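PDB 6T7J: carbon monoxide dehydrogenase from Thermococcus sp. AM4, which catalyses the oxidation of carbon monoxide to carbon dioxide, probably passing the electrons through its iron-sulfur clusters to a ferredoxin-like acceptor. Local coordinates for residues G80-V85 / S585-K590; V85-L90 / V213-H218; R91-G96 / K559-G564; R195-C200 / I220-A225; I563-V568 / G602-E607. All blocks are in the same frame, centred on the assembly; numbering follows the deposited sequence.

Overall arrangement
Helix 81-115 runs through the first three contacts. Its start meets 585-590 in contact 1, its next turns meet 213-218 in contact 2, and 91-96 meets 559-564 in contact 3. Contacts 1 and 2 share V85, their centres about 9 Å apart. Helix 212-242 joins contact 2 to contact 4, where it packs on 195-200. Helix 558-569 joins contact 3 to contact 5 and leads to the parallel sheet that ends at strand 604-606. Along the chain contacts 2 and 3 cross, and contact 2 closes before contact 5 opens. Contacts 1 and 4 are farthest apart, about 20 Å between centres. N-terminal helices are thus tied to C-terminal segments, between an iron-sulfur cluster and the broken, nickel-free cluster.

Contact 1 of 5, residues G80-V85 / S585-K590; sequences GADTIV and SQKVAK
D82 and S585 meet through a hydrogen bond in which S585 OG donates to D82 OD1 at 2.8 Å. The hydroxyl comes from above the carboxylate, 39° out of its plane. A chi1 of 153° turns S585 OG away from its own backbone N and back over the start of its helix. There it also accepts from V588 N at 2.9 Å, with a nearly straight N-H approach of 165°. One hydroxyl thus joins an acid on helix 81-115 to the first turn of helix 586-595. The other carboxylate oxygen, D82 OD2, lies against K587 CB at 3.5 Å. The K587 amine leads away, and its NZ stays 6.2 Å from D82 OD2, so this is packing and not an ion pair. V588 adds the apolar part. Its CG1 meets V85 CG1 at 3.7 Å, while its CG2 rests on D82 O. P212, at the head of helix 212-242, touches both D82 and V588. Replacing D82 by an alanine would probably leave the S585 hydroxyl without its acceptor and open a gap beside K587. S585 is a serine N-cap, and the helix it starts follows strand 574-576 and precedes its parallel neighbour 604-606 along the chain, as in a beta-alpha-beta crossover.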
# COMPACT_ATOMS: atom_id res chain seq x y z
N GLY A 80 12.58 16.66 1.31
CA GLY A 80 13.11 16.98 2.61
C GLY A 80 12.75 15.92 3.64
O GLY A 80 12.11 14.91 3.35
N ALA A 81 13.17 16.17 4.88
CA ALA A 81 12.93 15.21 5.95
C ALA A 81 11.44 15.13 6.29
O ALA A 81 10.93 14.04 6.57
CB ALA A 81 13.74 15.58 7.18
N ASP A 82 10.75 16.27 6.28
CA ASP A 82 9.31 16.28 6.57
C ASP A 82 8.56 15.37 5.61
O ASP A 82 7.75 14.53 6.03
CB ASP A 82 8.77 17.71 6.49
CG ASP A 82 9.54 18.69 7.35
OD1 ASP A 82 10.23 18.25 8.30
OD2 ASP A 82 9.46 19.91 7.09
N THR A 83 8.84 15.51 4.31
CA THR A 83 8.16 14.70 3.30
C THR A 83 8.42 13.22 3.52
O THR A 83 7.49 12.40 3.49
CB THR A 83 8.61 15.12 1.90
OG1 THR A 83 8.13 16.44 1.62
CG2 THR A 83 8.09 14.15 0.85
N ILE A 84 9.68 12.85 3.73
CA ILE A 84 10.04 11.43 3.83
C ILE A 84 9.42 10.81 5.07
O ILE A 84 8.86 9.70 5.01
CB ILE A 84 11.57 11.28 3.80
CG1 ILE A 84 12.11 11.65 2.42
CG2 ILE A 84 11.98 9.87 4.19
CD1 ILE A 84 13.58 11.99 2.39
N VAL A 85 9.49 11.51 6.21
CA VAL A 85 8.89 10.99 7.44
C VAL A 85 7.39 10.83 7.27
O VAL A 85 6.81 9.79 7.63
CB VAL A 85 9.23 11.91 8.62
CG1 VAL A 85 8.35 11.59 9.82
CG2 VAL A 85 10.70 11.79 8.99
N SER A 585 11.97 14.70 11.96
CA SER A 585 11.33 15.89 11.40
C SER A 585 10.63 16.64 12.51
O SER A 585 9.78 16.08 13.21
CB SER A 585 10.34 15.50 10.30
OG SER A 585 9.30 16.46 10.18
N GLN A 586 10.97 17.92 12.68
CA GLN A 586 10.30 18.74 13.68
C GLN A 586 8.88 19.07 13.24
O GLN A 586 7.96 19.08 14.07
CB GLN A 586 11.10 20.02 13.93
CG GLN A 586 12.10 19.92 15.08
CD GLN A 586 12.36 21.26 15.74
OE1 GLN A 586 13.51 21.66 15.93
NE2 GLN A 586 11.29 21.97 16.09
N LYS A 587 8.68 19.34 11.95
CA LYS A 587 7.36 19.72 11.45
C LYS A 587 6.36 18.58 11.64
O LYS A 587 5.25 18.80 12.15
CB LYS A 587 7.46 20.12 9.98
CG LYS A 587 6.18 20.72 9.41
CD LYS A 587 6.49 21.76 8.34
CE LYS A 587 5.22 22.46 7.85
NZ LYS A 587 4.54 23.22 8.93
N VAL A 588 6.74 17.37 11.26
CA VAL A 588 5.83 16.23 11.39
C VAL A 588 5.57 15.93 12.86
O VAL A 588 4.44 15.61 13.26
CB VAL A 588 6.38 15.01 10.64
CG1 VAL A 588 5.57 13.76 10.96
CG2 VAL A 588 6.39 15.27 9.15
N ALA A 589 6.61 16.02 13.70
CA ALA A 589 6.43 15.77 15.12
C ALA A 589 5.43 16.75 15.73
O ALA A 589 4.56 16.35 16.51
CB ALA A 589 7.77 15.86 15.85
N LYS A 590 5.54 18.03 15.38
CA LYS A 590 4.60 18.98 15.97
C LYS A 590 3.20 18.85 15.36
O LYS A 590 2.21 19.07 16.06
CB LYS A 590 5.12 20.41 15.84
CG LYS A 590 4.23 21.43 16.54
CD LYS A 590 4.06 22.67 15.69
CE LYS A 590 3.89 22.30 14.23
NZ LYS A 590 3.54 23.49 13.39

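Contact 2 of 5, residues V85-L90 / V213-H218; sequences VARNLL and VSLLLH. With SF4 (iron/sulfur cluster), chain D.
L215 packs against A86, R87 and L90 where two nearly parallel helices meet, with segment axes 9.1 Å apart and 13° from parallel. This helix pair belongs to the helical part of the CO dehydrogenase fold. The tight centre is the fork of L215. Its CD1 touches R87 CG at 3.6 Å and also rests on A86 CB; A86 and L215 are also the residues whose CA atoms come nearest. The other branch, L215 CD2, meets L90 CD2 at 3.6 Å, and these two side chains cross at about a right angle. The packing is looser at the flanks. L89 CD2 and L216 CD2 stand 4.2 Å apart, and L90 CD2 comes no nearer than 4.4 Å to H218 ND1, at the edge of the imidazole. V213, on the solvent side, turns away and makes no contact. An alanine in place of R87 would probably open a gap beside L215 and deprive the iron-sulfur cluster of a nearby positive charge. The R87 chain bends at chi3 (-59°) as it leaves the helix interface. Its guanidinium then approaches the cluster obliquely, with R87 NH2 3.3 Å from sulfur S3.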
# COMPACT_ATOMS: atom_id res chain seq x y z
N VAL A 85 9.49 11.51 6.21
CA VAL A 85 8.89 10.99 7.44
C VAL A 85 7.39 10.83 7.27
O VAL A 85 6.81 9.79 7.63
CB VAL A 85 9.23 11.91 8.62
CG1 VAL A 85 8.35 11.59 9.82
CG2 VAL A 85 10.70 11.79 8.99
N ALA A 86 6.72 11.85 6.72
CA ALA A 86 5.27 11.79 6.55
C ALA A 86 4.87 10.66 5.61
O ALA A 86 3.90 9.94 5.88
CB ALA A 86 4.74 13.13 6.05
N ARG A 87 5.63 10.46 4.53
CA ARG A 87 5.30 9.40 3.58
C ARG A 87 5.47 8.02 4.21
O ARG A 87 4.61 7.14 4.02
CB ARG A 87 6.17 9.52 2.33
CG ARG A 87 5.79 10.67 1.41
CD ARG A 87 6.44 10.53 0.04
NE ARG A 87 7.90 10.49 0.11
CZ ARG A 87 8.71 10.68 -0.94
NH1 ARG A 87 8.19 10.93 -2.13
NH2 ARG A 87 10.02 10.62 -0.79
N ASN A 88 6.57 7.80 4.93
CA ASN A 88 6.77 6.50 5.57
C ASN A 88 5.68 6.21 6.59
O ASN A 88 5.15 5.09 6.66
CB ASN A 88 8.16 6.45 6.21
CG ASN A 88 9.28 6.59 5.19
OD1 ASN A 88 9.10 6.34 4.00
ND2 ASN A 88 10.46 6.99 5.66
N LEU A 89 5.29 7.22 7.38
CA LEU A 89 4.20 7.03 8.32
C LEU A 89 2.88 6.75 7.60
O LEU A 89 2.07 5.94 8.06
CB LEU A 89 4.06 8.26 9.23
CG LEU A 89 3.29 8.00 10.53
CD1 LEU A 89 4.16 7.26 11.53
CD2 LEU A 89 2.77 9.31 11.12
N LEU A 90 2.66 7.42 6.46
CA LEU A 90 1.46 7.17 5.68
C LEU A 90 1.41 5.72 5.20
O LEU A 90 0.34 5.10 5.20
CB LEU A 90 1.40 8.12 4.48
CG LEU A 90 0.11 8.05 3.68
CD1 LEU A 90 -1.05 8.19 4.63
CD2 LEU A 90 0.04 9.12 2.60
N VAL A 213 1.32 18.02 5.49
CA VAL A 213 -0.04 18.25 5.99
C VAL A 213 -1.04 17.40 5.21
O VAL A 213 -1.86 16.69 5.80
CB VAL A 213 -0.39 19.74 5.93
CG1 VAL A 213 -1.90 19.94 6.04
CG2 VAL A 213 0.33 20.50 7.03
N SER A 214 -0.99 17.46 3.88
CA SER A 214 -1.93 16.69 3.07
C SER A 214 -1.70 15.19 3.23
O SER A 214 -2.66 14.42 3.31
CB SER A 214 -1.84 17.11 1.60
OG SER A 214 -0.50 17.17 1.16
N LEU A 215 -0.43 14.77 3.29
CA LEU A 215 -0.12 13.36 3.51
C LEU A 215 -0.75 12.87 4.81
O LEU A 215 -1.41 11.82 4.84
CB LEU A 215 1.39 13.16 3.53
CG LEU A 215 2.15 13.20 2.20
CD1 LEU A 215 3.64 13.39 2.46
CD2 LEU A 215 1.90 11.95 1.39
N LEU A 216 -0.56 13.62 5.90
CA LEU A 216 -1.07 13.17 7.19
C LEU A 216 -2.59 13.31 7.28
O LEU A 216 -3.23 12.53 7.99
CB LEU A 216 -0.37 13.92 8.32
CG LEU A 216 1.13 13.65 8.39
CD1 LEU A 216 1.75 14.24 9.66
CD2 LEU A 216 1.41 12.15 8.31
N LEU A 217 -3.18 14.26 6.56
CA LEU A 217 -4.64 14.36 6.54
C LEU A 217 -5.25 13.18 5.80
O LEU A 217 -6.28 12.63 6.23
CB LEU A 217 -5.07 15.68 5.90
CG LEU A 217 -4.93 16.93 6.76
CD1 LEU A 217 -5.24 18.18 5.95
CD2 LEU A 217 -5.82 16.85 7.99
N HIS A 218 -4.63 12.74 4.70
CA HIS A 218 -5.12 11.53 4.07
C HIS A 218 -4.86 10.30 4.93
O HIS A 218 -5.64 9.35 4.90
CB HIS A 218 -4.50 11.33 2.69
CG HIS A 218 -5.02 10.12 1.98
ND1 HIS A 218 -4.24 9.00 1.75
CD2 HIS A 218 -6.24 9.84 1.49
CE1 HIS A 218 -4.97 8.10 1.12
NE2 HIS A 218 -6.19 8.57 0.96
FE1 SF4 D . 13.11 10.76 -3.44
FE2 SF4 D . 12.81 8.70 -1.66
FE3 SF4 D . 15.36 9.32 -2.61
FE4 SF4 D . 13.34 8.24 -4.16
S1 SF4 D . 14.42 7.23 -2.39
S2 SF4 D . 14.80 9.94 -4.75
S3 SF4 D . 11.41 9.21 -3.42
S4 SF4 D . 14.00 10.64 -1.32

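Contact 3 of 5, residues R91-G96 / K559-G564; sequences RMIAAG and KAVSIG
K559 lays its backbone against G96, and K559 O accepts from I563 N at 2.9 Å, among the shortest polar bonds within the segments. No hydrogen bond links the two segments themselves. Segments 91-96 and 559-564 cross at -99°, their axes 7.1 Å apart. The lack of a side chain at G96 is consistent with this closeness. Its CA sits 3.5 Å from K559 N, and a side chain here would clash, since a CB would lie 2.7 Å from K559 CA. S562 fills the next place along. Its CB touches I93 O and the carbonyl carbon of G96, both at 4.0 Å. The S562 hydroxyl bonds D226 of helix 212-242. V561 supplies the apolar side. Its CG1 meets I93 CG1 at 3.8 Å, the two side chains crossing at about a right angle, and it lies more loosely against M92 CB. K559 runs past G96, with K559 CG 3.6 Å from G96 O. Its amine hydrogen-bonds Q342. Beside the contact, R91 forms a salt bridge with E558 of the second subunit. K559 lines the pocket of the broken iron-sulfur cluster, so this close helix crossing on a glycine is part of the frame of the nickel-free cluster C site.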
# COMPACT_ATOMS: atom_id res chain seq x y z
N ARG A 91 2.56 5.16 4.81
CA ARG A 91 2.56 3.77 4.38
C ARG A 91 2.33 2.82 5.55
O ARG A 91 1.71 1.76 5.38
CB ARG A 91 3.86 3.44 3.65
CG ARG A 91 3.96 4.10 2.28
CD ARG A 91 4.86 3.34 1.33
NE ARG A 91 4.81 3.92 -0.01
CZ ARG A 91 5.67 3.63 -0.98
NH1 ARG A 91 6.64 2.76 -0.77
NH2 ARG A 91 5.54 4.21 -2.17
N MET A 92 2.80 3.19 6.75
CA MET A 92 2.46 2.40 7.93
C MET A 92 0.95 2.38 8.16
O MET A 92 0.35 1.32 8.42
CB MET A 92 3.18 2.95 9.16
CG MET A 92 4.70 2.87 9.10
SD MET A 92 5.48 3.26 10.67
CE MET A 92 5.70 1.62 11.36
N ILE A 93 0.32 3.55 8.08
CA ILE A 93 -1.13 3.63 8.24
C ILE A 93 -1.83 2.80 7.17
O ILE A 93 -2.81 2.09 7.45
CB ILE A 93 -1.61 5.10 8.20
CG1 ILE A 93 -1.09 5.86 9.42
CG2 ILE A 93 -3.13 5.17 8.14
CD1 ILE A 93 -1.36 7.35 9.35
N ALA A 94 -1.35 2.89 5.93
CA ALA A 94 -1.93 2.11 4.84
C ALA A 94 -1.87 0.62 5.13
O ALA A 94 -2.85 -0.10 4.93
CB ALA A 94 -1.21 2.43 3.53
N ALA A 95 -0.72 0.13 5.61
CA ALA A 95 -0.58 -1.30 5.86
C ALA A 95 -1.47 -1.76 7.01
O ALA A 95 -2.07 -2.84 6.94
CB ALA A 95 0.88 -1.64 6.14
N GLY A 96 -1.57 -0.96 8.08
CA GLY A 96 -2.45 -1.34 9.18
C GLY A 96 -3.92 -1.37 8.77
O GLY A 96 -4.65 -2.32 9.07
N LYS A 559 -0.70 -1.92 12.13
CA LYS A 559 -2.08 -1.89 12.62
C LYS A 559 -2.21 -0.97 13.82
O LYS A 559 -3.19 -0.23 13.94
CB LYS A 559 -2.54 -3.30 12.97
CG LYS A 559 -3.18 -4.06 11.82
CD LYS A 559 -3.53 -5.48 12.23
CE LYS A 559 -2.28 -6.25 12.60
NZ LYS A 559 -2.60 -7.54 13.29
N ALA A 560 -1.23 -1.02 14.73
CA ALA A 560 -1.26 -0.13 15.89
C ALA A 560 -1.16 1.33 15.47
O ALA A 560 -1.78 2.20 16.09
CB ALA A 560 -0.13 -0.49 16.86
N VAL A 561 -0.39 1.61 14.42
CA VAL A 561 -0.30 2.98 13.92
C VAL A 561 -1.65 3.44 13.39
O VAL A 561 -2.10 4.56 13.68
CB VAL A 561 0.80 3.10 12.86
CG1 VAL A 561 0.91 4.54 12.36
CG2 VAL A 561 2.13 2.62 13.41
N SER A 562 -2.32 2.59 12.61
CA SER A 562 -3.65 2.94 12.12
C SER A 562 -4.63 3.15 13.27
O SER A 562 -5.44 4.09 13.25
CB SER A 562 -4.17 1.86 11.17
OG SER A 562 -5.48 2.18 10.72
N ILE A 563 -4.57 2.28 14.29
CA ILE A 563 -5.48 2.38 15.42
C ILE A 563 -5.26 3.69 16.18
O ILE A 563 -6.21 4.41 16.50
CB ILE A 563 -5.32 1.17 16.35
CG1 ILE A 563 -5.87 -0.09 15.69
CG2 ILE A 563 -6.03 1.42 17.68
CD1 ILE A 563 -5.39 -1.38 16.33
N GLY A 564 -4.00 4.01 16.48
CA GLY A 564 -3.70 5.25 17.16
C GLY A 564 -4.12 6.46 16.35
O GLY A 564 -4.63 7.45 16.90

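Contact 4 of 5, residues R195-C200 / I220-A225; sequences REVCEC and IRTSLA
R221 meets two acids of helix 193-203, E196 and E199, where segments 195-200 and 220-225 run roughly antiparallel, at 151°. The charged pairs come first. E196 OE1 lies 3.4 Å from R221 NE, but well out of the guanidinium plane, so charge holds this pair and no N-H points at the oxygen. The aliphatic part of the arginine lies against the same carboxylate, with R221 CG 3.3 Å from E196 OE1. A bend at chi3 (62°) then turns the guanidinium toward E199. There R221 NH2 stands 3.4 Å from E199 OE1, the carboxylate and guanidinium planes 63° apart. Both acids have stronger mates outside the segments: R191 forms salt bridges with each, and R203 with E199. Among the uncharged groups, T222 OG1 and C200 SG lie close, 3.0 Å apart. The hydrogen bond of T222 OG1 is to H218 O, one turn back in its own helix. Apolar packing closes the rest. E196 CG touches A225 CB at 3.8 Å, and V197 CG2 lies 4.3 Å from T222 CG2. The E196 and E199 carboxylates are buried, and the arginines gathered round them would probably keep both acids ionised and fix their rotation, with R221 carrying the network across to the second helix.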
# COMPACT_ATOMS: atom_id res chain seq x y z
N ARG A 195 -9.88 2.01 -1.58
CA ARG A 195 -9.46 3.23 -2.27
C ARG A 195 -8.57 4.09 -1.39
O ARG A 195 -7.60 4.68 -1.87
CB ARG A 195 -10.68 4.03 -2.73
CG ARG A 195 -10.28 5.33 -3.41
CD ARG A 195 -11.43 6.31 -3.52
NE ARG A 195 -11.03 7.51 -4.26
CZ ARG A 195 -11.88 8.41 -4.74
NH1 ARG A 195 -11.43 9.46 -5.40
NH2 ARG A 195 -13.19 8.25 -4.57
N GLU A 196 -8.87 4.18 -0.09
CA GLU A 196 -8.02 4.97 0.80
C GLU A 196 -6.62 4.37 0.90
O GLU A 196 -5.62 5.10 0.83
CB GLU A 196 -8.66 5.08 2.19
CG GLU A 196 -10.10 5.59 2.20
CD GLU A 196 -10.27 6.93 1.52
OE1 GLU A 196 -9.30 7.72 1.48
OE2 GLU A 196 -11.39 7.22 1.02
N VAL A 197 -6.54 3.04 1.06
CA VAL A 197 -5.23 2.39 1.11
C VAL A 197 -4.46 2.64 -0.18
O VAL A 197 -3.27 3.02 -0.16
CB VAL A 197 -5.40 0.88 1.38
CG1 VAL A 197 -4.13 0.12 1.00
CG2 VAL A 197 -5.75 0.63 2.84
N CYS A 198 -5.12 2.45 -1.32
CA CYS A 198 -4.45 2.61 -2.61
C CYS A 198 -4.03 4.06 -2.83
O CYS A 198 -2.97 4.32 -3.41
CB CYS A 198 -5.36 2.11 -3.73
SG CYS A 198 -4.96 2.71 -5.37
N GLU A 199 -4.83 5.02 -2.35
CA GLU A 199 -4.46 6.42 -2.49
C GLU A 199 -3.27 6.77 -1.62
O GLU A 199 -2.46 7.62 -2.00
CB GLU A 199 -5.63 7.34 -2.16
CG GLU A 199 -5.25 8.83 -2.16
CD GLU A 199 -6.43 9.76 -2.24
OE1 GLU A 199 -6.25 10.98 -2.00
OE2 GLU A 199 -7.55 9.30 -2.55
N CYS A 200 -3.13 6.14 -0.45
CA CYS A 200 -1.90 6.36 0.31
C CYS A 200 -0.71 5.81 -0.46
O CYS A 200 0.33 6.47 -0.58
CB CYS A 200 -1.98 5.72 1.70
SG CYS A 200 -3.19 6.40 2.85
N ILE A 220 -5.17 10.39 8.12
CA ILE A 220 -6.32 10.47 9.02
C ILE A 220 -7.55 9.87 8.35
O ILE A 220 -8.30 9.09 8.95
CB ILE A 220 -6.56 11.93 9.44
CG1 ILE A 220 -5.61 12.31 10.59
CG2 ILE A 220 -8.01 12.15 9.85
CD1 ILE A 220 -5.39 13.80 10.73
N ARG A 221 -7.78 10.23 7.08
CA ARG A 221 -8.92 9.68 6.34
C ARG A 221 -8.85 8.16 6.24
O ARG A 221 -9.86 7.47 6.42
CB ARG A 221 -8.99 10.31 4.95
CG ARG A 221 -10.04 9.68 4.03
CD ARG A 221 -10.48 10.65 2.94
NE ARG A 221 -9.39 11.05 2.06
CZ ARG A 221 -9.49 11.96 1.10
NH1 ARG A 221 -10.64 12.58 0.89
NH2 ARG A 221 -8.44 12.25 0.34
N THR A 222 -7.66 7.62 5.97
CA THR A 222 -7.51 6.17 5.85
C THR A 222 -7.70 5.48 7.20
O THR A 222 -8.35 4.42 7.27
CB THR A 222 -6.13 5.85 5.28
OG1 THR A 222 -5.96 6.53 4.02
CG2 THR A 222 -5.97 4.35 5.06
N SER A 223 -7.15 6.05 8.27
CA SER A 223 -7.38 5.50 9.60
C SER A 223 -8.86 5.50 9.94
O SER A 223 -9.35 4.57 10.59
CB SER A 223 -6.58 6.30 10.63
OG SER A 223 -7.24 7.52 10.93
N LEU A 224 -9.59 6.54 9.52
CA LEU A 224 -11.03 6.57 9.77
C LEU A 224 -11.74 5.49 8.97
O LEU A 224 -12.68 4.86 9.47
CB LEU A 224 -11.59 7.95 9.44
CG LEU A 224 -11.21 9.06 10.43
CD1 LEU A 224 -11.83 10.39 10.02
CD2 LEU A 224 -11.63 8.68 11.84
N ALA A 225 -11.31 5.27 7.72
CA ALA A 225 -11.84 4.14 6.96
C ALA A 225 -11.60 2.82 7.68
O ALA A 225 -12.42 1.90 7.58
CB ALA A 225 -11.21 4.10 5.56

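Contact 5 of 5, residues I563-V568 / G602-E607; sequences IGTYFV and GKFYVE
V568 points one methyl straight at the face of F604. V568 CG2 stands 3.5 Å from the centroid of the F604 ring and 7° off the ring normal, a CH-pi contact over the middle of the ring. The two side chains cross at about a right angle. The V568 fork serves two partners. CG1, anti to the backbone N (chi1 169°), lies against the G602-K603 backbone, 3.7 Å from both G602 C and K603 N, while CG2 is left to cover the ring. The far end of F604 reaches the helix backbone. F604 CZ comes 3.6 Å from T565 N, which sits at the ring edge, and 3.4 Å from G564 O, which approaches obliquely. The T565 side chain crosses the ring obliquely too, and its hydroxyl is hydrogen-bonded to V561 O in its own helix. Two glycines permit this closeness. A CB on G602 would lie 2.6 Å from V568 O, a clash, and one on G564 would press on F604 CE1. T574 and L576 of the neighbouring strand also touch F604. The contact joins helix 558-569 to edge strand 604-606 of the parallel sheet. With no hydrogen bond across it, it is held by dispersion and the CH-pi contact, and probably depends on the fit of the V568 methyl over the F604 ring.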
# COMPACT_ATOMS: atom_id res chain seq x y z
N ILE A 563 -4.57 2.28 14.29
CA ILE A 563 -5.48 2.38 15.42
C ILE A 563 -5.26 3.69 16.18
O ILE A 563 -6.21 4.41 16.50
CB ILE A 563 -5.32 1.17 16.35
CG1 ILE A 563 -5.87 -0.09 15.69
CG2 ILE A 563 -6.03 1.42 17.68
CD1 ILE A 563 -5.39 -1.38 16.33
N GLY A 564 -4.00 4.01 16.48
CA GLY A 564 -3.70 5.25 17.16
C GLY A 564 -4.12 6.46 16.35
O GLY A 564 -4.63 7.45 16.90
N THR A 565 -3.91 6.41 15.03
CA THR A 565 -4.28 7.54 14.19
C THR A 565 -5.79 7.74 14.17
O THR A 565 -6.27 8.88 14.22
CB THR A 565 -3.74 7.35 12.78
OG1 THR A 565 -2.32 7.18 12.83
CG2 THR A 565 -4.07 8.57 11.92
N TYR A 566 -6.58 6.66 14.10
CA TYR A 566 -8.02 6.86 14.08
C TYR A 566 -8.58 7.14 15.47
O TYR A 566 -9.67 7.71 15.58
CB TYR A 566 -8.76 5.70 13.39
CG TYR A 566 -8.94 4.37 14.11
CD1 TYR A 566 -9.66 4.27 15.30
CD2 TYR A 566 -8.46 3.20 13.55
CE1 TYR A 566 -9.84 3.05 15.92
CE2 TYR A 566 -8.64 1.97 14.16
CZ TYR A 566 -9.33 1.91 15.35
OH TYR A 566 -9.51 0.69 15.96
N PHE A 567 -7.86 6.77 16.53
CA PHE A 567 -8.21 7.28 17.85
C PHE A 567 -8.04 8.79 17.88
O PHE A 567 -8.97 9.53 18.21
CB PHE A 567 -7.36 6.60 18.92
CG PHE A 567 -7.95 5.31 19.42
CD1 PHE A 567 -9.30 5.04 19.25
CD2 PHE A 567 -7.16 4.37 20.06
CE1 PHE A 567 -9.84 3.85 19.70
CE2 PHE A 567 -7.70 3.18 20.52
CZ PHE A 567 -9.04 2.92 20.34
N VAL A 568 -6.85 9.28 17.51
CA VAL A 568 -6.62 10.72 17.43
C VAL A 568 -7.72 11.38 16.61
O VAL A 568 -8.37 12.33 17.06
CB VAL A 568 -5.22 11.01 16.85
CG1 VAL A 568 -5.09 12.49 16.52
CG2 VAL A 568 -4.14 10.59 17.83
N GLY A 602 -8.10 15.75 18.74
CA GLY A 602 -7.21 14.88 19.48
C GLY A 602 -5.77 15.11 19.04
O GLY A 602 -5.50 15.93 18.17
N LYS A 603 -4.87 14.36 19.66
CA LYS A 603 -3.45 14.50 19.33
C LYS A 603 -2.67 13.33 19.92
O LYS A 603 -3.16 12.59 20.78
CB LYS A 603 -2.88 15.83 19.84
CG LYS A 603 -2.81 15.97 21.35
CD LYS A 603 -2.32 17.35 21.73
CE LYS A 603 -2.40 17.59 23.22
NZ LYS A 603 -2.09 19.02 23.56
N PHE A 604 -1.45 13.17 19.44
CA PHE A 604 -0.52 12.17 19.94
C PHE A 604 0.34 12.74 21.06
O PHE A 604 0.54 13.95 21.18
CB PHE A 604 0.37 11.65 18.81
CG PHE A 604 -0.28 10.62 17.94
CD1 PHE A 604 -0.57 9.36 18.44
CD2 PHE A 604 -0.62 10.91 16.63
CE1 PHE A 604 -1.17 8.40 17.64
CE2 PHE A 604 -1.22 9.96 15.83
CZ PHE A 604 -1.50 8.71 16.33
N TYR A 605 0.86 11.84 21.89
CA TYR A 605 1.75 12.21 22.98
C TYR A 605 2.68 11.04 23.25
O TYR A 605 2.23 9.97 23.66
CB TYR A 605 0.97 12.59 24.24
CG TYR A 605 1.75 12.45 25.52
CD1 TYR A 605 2.83 13.28 25.80
CD2 TYR A 605 1.41 11.49 26.47
CE1 TYR A 605 3.55 13.16 26.97
CE2 TYR A 605 2.12 11.36 27.64
CZ TYR A 605 3.18 12.19 27.89
OH TYR A 605 3.89 12.06 29.07
N VAL A 606 3.98 11.24 23.01
CA VAL A 606 4.97 10.19 23.12
C VAL A 606 5.61 10.23 24.50
O VAL A 606 6.12 11.28 24.92
CB VAL A 606 6.04 10.32 22.02
CG1 VAL A 606 6.95 9.10 22.01
CG2 VAL A 606 5.38 10.51 20.66
N GLU A 607 5.58 9.10 25.20
CA GLU A 607 6.23 8.97 26.50
C GLU A 607 6.48 7.50 26.82
O GLU A 607 5.56 6.78 27.21
CB GLU A 607 5.39 9.61 27.61
CG GLU A 607 6.04 9.54 28.97
CD GLU A 607 7.53 9.85 28.92
OE1 GLU A 607 7.88 11.03 28.71
OE2 GLU A 607 8.34 8.91 29.07